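Local coordinates for aldehyde dehydrogenase family protein (Pseudomonas syringae pv. tomato, PDB 6X9L) that oxidises long-chain aliphatic aldehydes such as octanal, using NAD+ as the electron acceptor, at residues Ile100-Arg112 / Pro323-Asn335. The protein carries 1 engineered substitution. Residues are numbered along the deposited sequence; the frame is centred on the assembly and turned at random.
Sequences ISLEMGAAISSAR and PQLEHTVLGPIAN
Pro323 sets CB and CG against the link Gly105-Ala107 between helices 93-104 and 108-115: its CB lies 3.7 Å from Ala106 O and its CG faces Gly105 O. Ser101 OG lies 3.7 Å from Pro323 CB; set anti to the backbone N (chi1 -172°), it donates to Ala106 O at 2.7 Å and so ties the end of one helix to the link that follows. Beyond it, Ile108 N, next to the N-cap residue Ala107, donates to Pro323 O at 3.0 Å, in the carbonyl plane on a lone pair, with 156° at the hydrogen. The methyl of Ala107 rests on the carbonyls of Thr328 and Val329. Near Gly105, whose positive phi ends helical geometry, two waters bridge the segments: one donates to both Met104 O and Pro332 O, the other accepts from Ala107 N and Gly331 N. Ala334 CB meets Met104 CB at 3.9 Å and adjoins Trp158, an NAD+-binding residue. Pro323, Gly105, Ala107 and Ile108 are buried, whereas Glu326 is exposed and Ser109 and Arg112 partly so. On this solvent side Ser109 OG still reaches Glu326 O at 3.0 Å, but the salt bridge of Arg112 NH1 with Glu326 OE2, at 3.2 Å, includes only a weak hydrogen bond, its groups' planes 72° apart; Arg112 NE also pairs with Glu94. Two consecutive helices of the aldehyde dehydrogenase fold thus seat their link on the irregular loop before helix 336-351, near the cofactor site.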
ATOM      1  N   ILE A 100      20.857  21.967  10.917  1.00 37.18           N
ATOM      2  CA  ILE A 100      20.596  21.579   9.526  1.00 37.53           C
ATOM      3  C   ILE A 100      21.672  22.139   8.597  1.00 37.95           C
ATOM      4  O   ILE A 100      22.293  21.410   7.813  1.00 37.89           O
ATOM      5  CB  ILE A 100      19.197  22.053   9.100  1.00 37.75           C
ATOM      6  CG1 ILE A 100      18.105  21.330   9.907  1.00 37.21           C
ATOM      7  CG2 ILE A 100      19.043  21.968   7.563  1.00 37.93           C
ATOM      8  CD1 ILE A 100      16.736  22.047   9.929  1.00 37.67           C
ATOM      9  N   SER A 101      21.883  23.457   8.656  1.00 42.43           N
ATOM     10  CA  SER A 101      22.930  24.104   7.875  1.00 42.71           C
ATOM     11  C   SER A 101      24.278  23.421   8.083  1.00 42.58           C
ATOM     12  O   SER A 101      25.002  23.134   7.120  1.00 42.57           O
ATOM     13  CB  SER A 101      23.017  25.581   8.267  1.00 43.17           C
ATOM     14  OG  SER A 101      23.886  26.306   7.420  1.00 43.53           O
ATOM     15  N   LEU A 102      24.632  23.160   9.345  1.00 40.88           N
ATOM     16  CA  LEU A 102      25.936  22.574   9.637  1.00 41.05           C
ATOM     17  C   LEU A 102      26.097  21.204   8.982  1.00 41.01           C
ATOM     18  O   LEU A 102      27.146  20.904   8.390  1.00 41.16           O
ATOM     19  CB  LEU A 102      26.137  22.456  11.146  1.00 40.92           C
ATOM     20  CG  LEU A 102      27.502  21.881  11.523  1.00 41.15           C
ATOM     21  CD1 LEU A 102      28.564  22.885  11.165  1.00 41.59           C
ATOM     22  CD2 LEU A 102      27.578  21.499  13.006  1.00 40.82           C
ATOM     23  N   GLU A 103      25.054  20.366   9.052  1.00 47.53           N
ATOM     24  CA  GLU A 103      25.210  18.974   8.650  1.00 47.35           C
ATOM     25  C   GLU A 103      25.072  18.790   7.144  1.00 47.05           C
ATOM     26  O   GLU A 103      25.801  17.982   6.564  1.00 47.14           O
ATOM     27  CB  GLU A 103      24.216  18.087   9.395  1.00 46.98           C
ATOM     28  CG  GLU A 103      22.786  18.527   9.245  1.00 46.80           C
ATOM     29  CD  GLU A 103      21.813  17.646  10.014  1.00 46.02           C
ATOM     30  OE1 GLU A 103      22.272  16.739  10.743  1.00 45.73           O
ATOM     31  OE2 GLU A 103      20.585  17.850   9.877  1.00 45.61           O
ATOM     32  N   MET A 104      24.160  19.518   6.479  1.00 33.45           N
ATOM     33  CA  MET A 104      23.975  19.300   5.044  1.00 33.15           C
ATOM     34  C   MET A 104      24.089  20.578   4.220  1.00 33.49           C
ATOM     35  O   MET A 104      23.678  20.596   3.054  1.00 33.22           O
ATOM     36  CB  MET A 104      22.637  18.621   4.752  1.00 32.46           C
ATOM     37  CG  MET A 104      21.445  19.225   5.457  1.00 32.60           C
ATOM     38  SD  MET A 104      20.864  20.764   4.754  1.00 33.19           S
ATOM     39  CE  MET A 104      20.505  20.309   3.062  1.00 32.54           C
ATOM     40  N   GLY A 105      24.644  21.643   4.788  1.00 35.43           N
ATOM     41  CA  GLY A 105      25.051  22.772   3.981  1.00 35.85           C
ATOM     42  C   GLY A 105      23.964  23.729   3.529  1.00 36.01           C
ATOM     43  O   GLY A 105      24.260  24.631   2.732  1.00 36.27           O
ATOM     44  N   ALA A 106      22.727  23.588   4.016  1.00 36.74           N
ATOM     45  CA  ALA A 106      21.663  24.515   3.633  1.00 36.99           C
ATOM     46  C   ALA A 106      22.021  25.946   4.018  1.00 37.52           C
ATOM     47  O   ALA A 106      22.339  26.226   5.177  1.00 37.60           O
ATOM     48  CB  ALA A 106      20.347  24.123   4.302  1.00 36.90           C
ATOM     49  N   ALA A 107      21.956  26.850   3.041  1.00 39.80           N
ATOM     50  CA  ALA A 107      22.114  28.272   3.323  1.00 40.45           C
ATOM     51  C   ALA A 107      21.309  28.659   4.562  1.00 40.72           C
ATOM     52  O   ALA A 107      20.103  28.407   4.630  1.00 40.75           O
ATOM     53  CB  ALA A 107      21.667  29.099   2.115  1.00 40.75           C
ATOM     54  N   ILE A 108      21.988  29.245   5.556  1.00 42.66           N
ATOM     55  CA  ILE A 108      21.330  29.532   6.830  1.00 42.80           C
ATOM     56  C   ILE A 108      20.026  30.278   6.609  1.00 43.41           C
ATOM     57  O   ILE A 108      19.044  30.062   7.326  1.00 43.54           O
ATOM     58  CB  ILE A 108      22.260  30.325   7.762  1.00 42.93           C
ATOM     59  CG1 ILE A 108      21.612  30.445   9.137  1.00 42.86           C
ATOM     60  CG2 ILE A 108      22.511  31.722   7.202  1.00 43.57           C
ATOM     61  CD1 ILE A 108      21.500  29.126   9.875  1.00 42.14           C
ATOM     62  N   SER A 109      20.006  31.190   5.637  1.00 45.31           N
ATOM     63  CA  SER A 109      18.778  31.887   5.287  1.00 45.89           C
ATOM     64  C   SER A 109      17.681  30.906   4.907  1.00 45.92           C
ATOM     65  O   SER A 109      16.529  31.051   5.326  1.00 46.35           O
ATOM     66  CB  SER A 109      19.052  32.840   4.132  1.00 46.22           C
ATOM     67  OG  SER A 109      18.757  34.165   4.502  1.00 46.81           O
ATOM     68  N   SER A 110      18.027  29.913   4.091  1.00 50.06           N
ATOM     69  CA  SER A 110      17.104  28.852   3.700  1.00 49.82           C
ATOM     70  C   SER A 110      16.662  28.015   4.892  1.00 49.45           C
ATOM     71  O   SER A 110      15.539  27.499   4.909  1.00 49.37           O
ATOM     72  CB  SER A 110      17.779  27.946   2.679  1.00 49.36           C
ATOM     73  OG  SER A 110      17.053  27.957   1.485  1.00 49.75           O
ATOM     74  N   ALA A 111      17.558  27.807   5.862  1.00 43.43           N
ATOM     75  CA  ALA A 111      17.216  26.931   6.976  1.00 42.99           C
ATOM     76  C   ALA A 111      16.212  27.594   7.905  1.00 43.34           C
ATOM     77  O   ALA A 111      15.313  26.924   8.424  1.00 43.24           O
ATOM     78  CB  ALA A 111      18.481  26.525   7.733  1.00 42.36           C
ATOM     79  N   ARG A 112      16.314  28.912   8.064  1.00 44.64           N
ATOM     80  CA  ARG A 112      15.385  29.644   8.914  1.00 45.05           C
ATOM     81  C   ARG A 112      14.030  29.816   8.242  1.00 45.90           C
ATOM     82  O   ARG A 112      12.985  29.691   8.896  1.00 46.03           O
ATOM     83  CB  ARG A 112      15.973  31.008   9.266  1.00 45.42           C
ATOM     84  CG  ARG A 112      17.253  30.950  10.100  1.00 44.87           C
ATOM     85  CD  ARG A 112      17.937  32.289  10.130  1.00 45.43           C
ATOM     86  NE  ARG A 112      18.992  32.357  11.134  1.00 45.09           N
ATOM     87  CZ  ARG A 112      20.072  33.131  11.027  1.00 45.43           C
ATOM     88  NH1 ARG A 112      20.243  33.885   9.950  1.00 46.04           N
ATOM     89  NH2 ARG A 112      20.994  33.146  11.985  1.00 45.13           N
ATOM     90  N   PRO A 323      27.306  29.088   3.641  1.00 36.36           N
ATOM     91  CA  PRO A 323      25.962  29.084   4.242  1.00 36.20           C
ATOM     92  C   PRO A 323      25.865  29.914   5.514  1.00 36.33           C
ATOM     93  O   PRO A 323      24.752  30.210   5.964  1.00 36.21           O
ATOM     94  CB  PRO A 323      25.700  27.600   4.529  1.00 35.54           C
ATOM     95  CG  PRO A 323      26.859  26.847   3.937  1.00 35.56           C
ATOM     96  CD  PRO A 323      27.992  27.798   3.803  1.00 36.07           C
ATOM     97  N   GLN A 324      26.991  30.297   6.112  1.00 48.21           N
ATOM     98  CA  GLN A 324      26.944  31.107   7.325  1.00 48.47           C
ATOM     99  C   GLN A 324      26.547  32.550   7.059  1.00 48.75           C
ATOM    100  O   GLN A 324      26.252  33.277   8.013  1.00 48.97           O
ATOM    101  CB  GLN A 324      28.304  31.063   8.035  1.00 48.71           C
ATOM    102  CG  GLN A 324      28.588  29.719   8.694  1.00 48.51           C
ATOM    103  CD  GLN A 324      30.038  29.552   9.138  1.00 48.78           C
ATOM    104  OE1 GLN A 324      30.308  29.056  10.236  1.00 48.83           O
ATOM    105  NE2 GLN A 324      30.977  29.943   8.276  1.00 48.95           N
ATOM    106  N   LEU A 325      26.525  32.975   5.801  1.00 46.93           N
ATOM    107  CA  LEU A 325      26.212  34.349   5.431  1.00 47.22           C
ATOM    108  C   LEU A 325      24.740  34.461   5.067  1.00 47.01           C
ATOM    109  O   LEU A 325      24.231  33.645   4.303  1.00 46.81           O
ATOM    110  CB  LEU A 325      27.080  34.805   4.256  1.00 47.51           C
ATOM    111  CG  LEU A 325      28.594  34.681   4.408  1.00 47.67           C
ATOM    112  CD1 LEU A 325      29.273  35.276   3.190  1.00 48.00           C
ATOM    113  CD2 LEU A 325      29.034  35.406   5.660  1.00 47.89           C
ATOM    114  N   GLU A 326      24.070  35.487   5.596  1.00 63.51           N
ATOM    115  CA  GLU A 326      22.634  35.640   5.365  1.00 63.58           C
ATOM    116  C   GLU A 326      22.307  35.926   3.905  1.00 63.74           C
ATOM    117  O   GLU A 326      21.181  35.679   3.460  1.00 63.57           O
ATOM    118  CB  GLU A 326      22.080  36.755   6.240  1.00 63.98           C
ATOM    119  CG  GLU A 326      22.342  36.546   7.708  1.00 64.09           C
ATOM    120  CD  GLU A 326      21.306  37.230   8.580  1.00 64.40           C
ATOM    121  OE1 GLU A 326      20.565  38.109   8.067  1.00 64.69           O
ATOM    122  OE2 GLU A 326      21.226  36.878   9.779  1.00 64.29           O
ATOM    123  N   HIS A 327      23.253  36.467   3.153  1.00 73.66           N
ATOM    124  CA  HIS A 327      22.997  36.796   1.761  1.00 73.87           C
ATOM    125  C   HIS A 327      23.364  35.656   0.806  1.00 73.42           C
ATOM    126  O   HIS A 327      23.158  35.791  -0.405  1.00 73.59           O
ATOM    127  CB  HIS A 327      23.743  38.082   1.384  1.00 74.56           C
ATOM    128  CG  HIS A 327      25.225  37.919   1.378  1.00 75.02           C
ATOM    129  ND1 HIS A 327      25.912  37.446   0.278  1.00 75.16           N
ATOM    130  CD2 HIS A 327      26.152  38.121   2.345  1.00 75.24           C
ATOM    131  CE1 HIS A 327      27.201  37.388   0.560  1.00 75.36           C
ATOM    132  NE2 HIS A 327      27.374  37.792   1.807  1.00 75.39           N
ATOM    133  N   THR A 328      23.885  34.539   1.310  1.00 41.12           N
ATOM    134  CA  THR A 328      24.071  33.367   0.461  1.00 40.81           C
ATOM    135  C   THR A 328      22.711  32.770   0.102  1.00 40.57           C
ATOM    136  O   THR A 328      21.822  32.640   0.950  1.00 40.43           O
ATOM    137  CB  THR A 328      24.941  32.306   1.160  1.00 40.55           C
ATOM    138  OG1 THR A 328      26.257  32.813   1.380  1.00 40.83           O
ATOM    139  CG2 THR A 328      25.037  31.039   0.323  1.00 40.25           C
ATOM    140  N   VAL A 329      22.546  32.411  -1.163  1.00 43.72           N
ATOM    141  CA  VAL A 329      21.297  31.836  -1.645  1.00 43.46           C
ATOM    142  C   VAL A 329      21.376  30.322  -1.710  1.00 43.03           C
ATOM    143  O   VAL A 329      20.503  29.626  -1.200  1.00 42.85           O
ATOM    144  CB  VAL A 329      20.918  32.451  -3.014  1.00 43.73           C
ATOM    145  CG1 VAL A 329      19.602  31.868  -3.532  1.00 43.56           C
ATOM    146  CG2 VAL A 329      20.830  33.978  -2.895  1.00 44.06           C
ATOM    147  N   LEU A 330      22.432  29.786  -2.313  1.00 41.65           N
ATOM    148  CA  LEU A 330      22.673  28.348  -2.340  1.00 41.15           C
ATOM    149  C   LEU A 330      23.994  28.052  -1.653  1.00 41.28           C
ATOM    150  O   LEU A 330      24.989  28.759  -1.873  1.00 41.68           O
ATOM    151  CB  LEU A 330      22.691  27.816  -3.762  1.00 40.97           C
ATOM    152  CG  LEU A 330      21.420  28.051  -4.583  1.00 41.13           C
ATOM    153  CD1 LEU A 330      21.485  27.291  -5.927  1.00 40.96           C
ATOM    154  CD2 LEU A 330      20.187  27.666  -3.788  1.00 40.80           C
ATOM    155  N   GLY A 331      23.980  27.034  -0.794  1.00 42.96           N
ATOM    156  CA  GLY A 331      25.171  26.505  -0.176  1.00 42.96           C
ATOM    157  C   GLY A 331      25.767  25.417  -1.051  1.00 42.86           C
ATOM    158  O   GLY A 331      25.515  25.366  -2.254  1.00 42.90           O
ATOM    159  N   PRO A 332      26.581  24.539  -0.479  1.00 36.20           N
ATOM    160  CA  PRO A 332      27.169  23.459  -1.273  1.00 36.05           C
ATOM    161  C   PRO A 332      26.208  22.280  -1.406  1.00 35.69           C
ATOM    162  O   PRO A 332      25.176  22.186  -0.728  1.00 35.38           O
ATOM    163  CB  PRO A 332      28.415  23.073  -0.474  1.00 36.17           C
ATOM    164  CG  PRO A 332      28.075  23.431   0.944  1.00 36.14           C
ATOM    165  CD  PRO A 332      27.171  24.632   0.869  1.00 36.21           C
ATOM    166  N   ILE A 333      26.553  21.383  -2.337  1.00 35.31           N
ATOM    167  CA  ILE A 333      25.939  20.072  -2.317  1.00 34.84           C
ATOM    168  C   ILE A 333      26.164  19.505  -0.924  1.00 34.96           C
ATOM    169  O   ILE A 333      27.143  19.850  -0.247  1.00 35.38           O
ATOM    170  CB  ILE A 333      26.527  19.174  -3.415  1.00 34.78           C
ATOM    171  CG1 ILE A 333      26.026  19.665  -4.763  1.00 34.72           C
ATOM    172  CG2 ILE A 333      26.100  17.710  -3.233  1.00 34.42           C
ATOM    173  CD1 ILE A 333      24.527  19.520  -4.896  1.00 34.38           C
ATOM    174  N   ALA A 334      25.229  18.667  -0.469  1.00 36.40           N
ATOM    175  CA  ALA A 334      25.143  18.295   0.942  1.00 36.40           C
ATOM    176  C   ALA A 334      26.296  17.415   1.434  1.00 36.64           C
ATOM    177  O   ALA A 334      26.560  17.398   2.645  1.00 36.74           O
ATOM    178  CB  ALA A 334      23.820  17.578   1.192  1.00 36.16           C
ATOM    179  N   ASN A 335      26.974  16.683   0.541  1.00 33.07           N
ATOM    180  CA  ASN A 335      28.024  15.758   0.958  1.00 33.16           C
ATOM    181  C   ASN A 335      28.830  15.256  -0.244  1.00 33.33           C
ATOM    182  O   ASN A 335      28.406  15.353  -1.407  1.00 32.99           O
ATOM    183  CB  ASN A 335      27.457  14.567   1.748  1.00 33.06           C
ATOM    184  CG  ASN A 335      26.263  13.880   1.060  1.00 32.77           C
ATOM    185  OD1 ASN A 335      26.432  13.158   0.076  1.00 32.74           O
ATOM    186  ND2 ASN A 335      25.058  14.074   1.616  1.00 32.57           N
TER
HETATM  187  O   HOH W   1      22.963  21.813   0.819  1.00 40.64           O
HETATM  188  O   HOH W   2      21.045  26.141   0.195  1.00 54.25           O